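Cgl0159-like domain-containing protein (Corynebacterium glutamicum, PDB 3FOK) is of unknown function but adopts a TIM-barrel fold, which is often found in enzymes. Local coordinates at residues I179-F184 with A207-L212. Sequence-based numbering, arbitrary orientation.
Sequences IMLEPF and AIAAGL
L181 and P183 receive the single methyl group of A209, a small example of how a helix can lie close to a barrel strand. Traced outward, the leucine starts with CB directed at the helix, yet still 4.7 Å from A209 CB. CG stands beside the backbone N and anti to the carbonyl carbon (chi1 -56°), and from there the side chain forks. The CD1 branch makes the contact: it lies 4.1 Å from A209 CB and 3.7 Å from A209 O. That oxygen accepts a 2.9 Å hydrogen bond from L212 N, so the methyl rests against a carbonyl already engaged. The CD2 branch turns aside, and the leucine as a whole also touches T147 and M221 on the neighbouring strands. In the TIM barrel, strand 179-189 runs parallel between strands 144-151 and 219-224, and helix 199-210 packs on its outer side. Alternation along the strand sends E182 the other way, where OE1 forms salt bridges with K146 and K222. Two residues beyond L181, P183 again faces the helix, and its ring CB meets A209 CB at 3.8 Å. Helix 158-174 adjoins the same apolar patch, its T165 touching both L181 and L212.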
loop_
_atom_site.group_PDB
_atom_site.type_symbol
_atom_site.label_atom_id
_atom_site.label_comp_id
_atom_site.label_asym_id
_atom_site.label_seq_id
_atom_site.Cartn_x
_atom_site.Cartn_y
_atom_site.Cartn_z
ATOM N N ILE A 179 -17.021 -19.585 4.467
ATOM C CA ILE A 179 -16.043 -19.346 3.417
ATOM C C ILE A 179 -15.284 -20.623 3.056
ATOM O O ILE A 179 -14.654 -21.273 3.891
ATOM C CB ILE A 179 -15.064 -18.216 3.811
ATOM C CG1 ILE A 179 -14.087 -17.956 2.662
ATOM C CG2 ILE A 179 -14.349 -18.570 5.105
ATOM C CD1 ILE A 179 -13.244 -16.715 2.850
HETATM N N MSE A 180 -15.373 -20.948 1.774
HETATM C CA MSE A 180 -14.800 -22.135 1.150
HETATM C C MSE A 180 -13.417 -21.842 0.542
HETATM O O MSE A 180 -13.295 -20.988 -0.336
HETATM C CB MSE A 180 -15.787 -22.554 0.057
HETATM C CG MSE A 180 -15.656 -23.918 -0.559
HETATM SE SE MSE A 180 -16.933 -23.958 -2.041
HETATM C CE MSE A 180 -18.590 -24.003 -1.038
ATOM N N LEU A 181 -12.381 -22.537 1.005
ATOM C CA LEU A 181 -11.041 -22.330 0.463
ATOM C C LEU A 181 -10.624 -23.537 -0.377
ATOM O O LEU A 181 -10.734 -24.682 0.076
ATOM C CB LEU A 181 -10.013 -22.125 1.585
ATOM C CG LEU A 181 -10.199 -21.013 2.621
ATOM C CD1 LEU A 181 -8.945 -20.932 3.480
ATOM C CD2 LEU A 181 -10.450 -19.683 1.939
ATOM N N GLU A 182 -10.151 -23.279 -1.595
ATOM C CA GLU A 182 -9.699 -24.341 -2.488
ATOM C C GLU A 182 -8.177 -24.258 -2.525
ATOM O O GLU A 182 -7.611 -23.476 -3.288
ATOM C CB GLU A 182 -10.266 -24.139 -3.896
ATOM C CG GLU A 182 -10.107 -25.350 -4.815
ATOM C CD GLU A 182 -10.640 -25.101 -6.219
ATOM O OE1 GLU A 182 -11.710 -24.468 -6.353
ATOM O OE2 GLU A 182 -9.998 -25.550 -7.191
ATOM N N PRO A 183 -7.495 -25.062 -1.691
ATOM C CA PRO A 183 -6.034 -25.057 -1.639
ATOM C C PRO A 183 -5.371 -26.017 -2.618
ATOM O O PRO A 183 -5.977 -26.989 -3.071
ATOM C CB PRO A 183 -5.757 -25.441 -0.200
ATOM C CG PRO A 183 -6.793 -26.500 0.018
ATOM C CD PRO A 183 -8.045 -25.915 -0.620
ATOM N N PHE A 184 -4.110 -25.729 -2.918
ATOM C CA PHE A 184 -3.301 -26.524 -3.830
ATOM C C PHE A 184 -1.847 -26.135 -3.643
ATOM O O PHE A 184 -1.542 -25.000 -3.275
ATOM C CB PHE A 184 -3.634 -26.206 -5.291
ATOM C CG PHE A 184 -4.809 -26.945 -5.844
ATOM C CD1 PHE A 184 -4.773 -28.325 -5.998
ATOM C CD2 PHE A 184 -5.932 -26.247 -6.276
ATOM C CE1 PHE A 184 -5.840 -29.004 -6.583
ATOM C CE2 PHE A 184 -7.002 -26.912 -6.861
ATOM C CZ PHE A 184 -6.957 -28.297 -7.017
ATOM N N ALA A 207 -3.123 -27.977 5.630
ATOM C CA ALA A 207 -2.560 -27.500 6.893
ATOM C C ALA A 207 -2.266 -26.004 6.818
ATOM O O ALA A 207 -2.405 -25.282 7.804
ATOM C CB ALA A 207 -1.291 -28.266 7.227
ATOM N N ILE A 208 -1.870 -25.541 5.637
ATOM C CA ILE A 208 -1.564 -24.135 5.433
ATOM C C ILE A 208 -2.835 -23.301 5.329
ATOM O O ILE A 208 -2.990 -22.306 6.035
ATOM C CB ILE A 208 -0.706 -23.932 4.158
ATOM C CG1 ILE A 208 0.682 -24.550 4.364
ATOM C CG2 ILE A 208 -0.588 -22.444 3.836
ATOM C CD1 ILE A 208 1.532 -24.588 3.123
ATOM N N ALA A 209 -3.747 -23.713 4.455
ATOM C CA ALA A 209 -4.997 -22.981 4.265
ATOM C C ALA A 209 -5.802 -22.867 5.560
ATOM O O ALA A 209 -6.322 -21.802 5.885
ATOM C CB ALA A 209 -5.839 -23.656 3.185
ATOM N N ALA A 210 -5.900 -23.966 6.296
ATOM C CA ALA A 210 -6.649 -23.988 7.545
ATOM C C ALA A 210 -6.169 -22.917 8.518
ATOM O O ALA A 210 -6.954 -22.396 9.311
ATOM C CB ALA A 210 -6.535 -25.366 8.194
ATOM N N GLY A 211 -4.880 -22.590 8.456
ATOM C CA GLY A 211 -4.329 -21.594 9.359
ATOM C C GLY A 211 -4.499 -20.144 8.931
ATOM O O GLY A 211 -4.043 -19.240 9.632
ATOM N N LEU A 212 -5.147 -19.915 7.792
ATOM C CA LEU A 212 -5.350 -18.557 7.285
ATOM C C LEU A 212 -6.598 -17.915 7.884
ATOM O O LEU A 212 -7.683 -18.490 7.855
ATOM C CB LEU A 212 -5.471 -18.573 5.756
ATOM C CG LEU A 212 -4.272 -19.100 4.965
ATOM C CD1 LEU A 212 -4.603 -19.136 3.480
ATOM C CD2 LEU A 212 -3.061 -18.212 5.222
#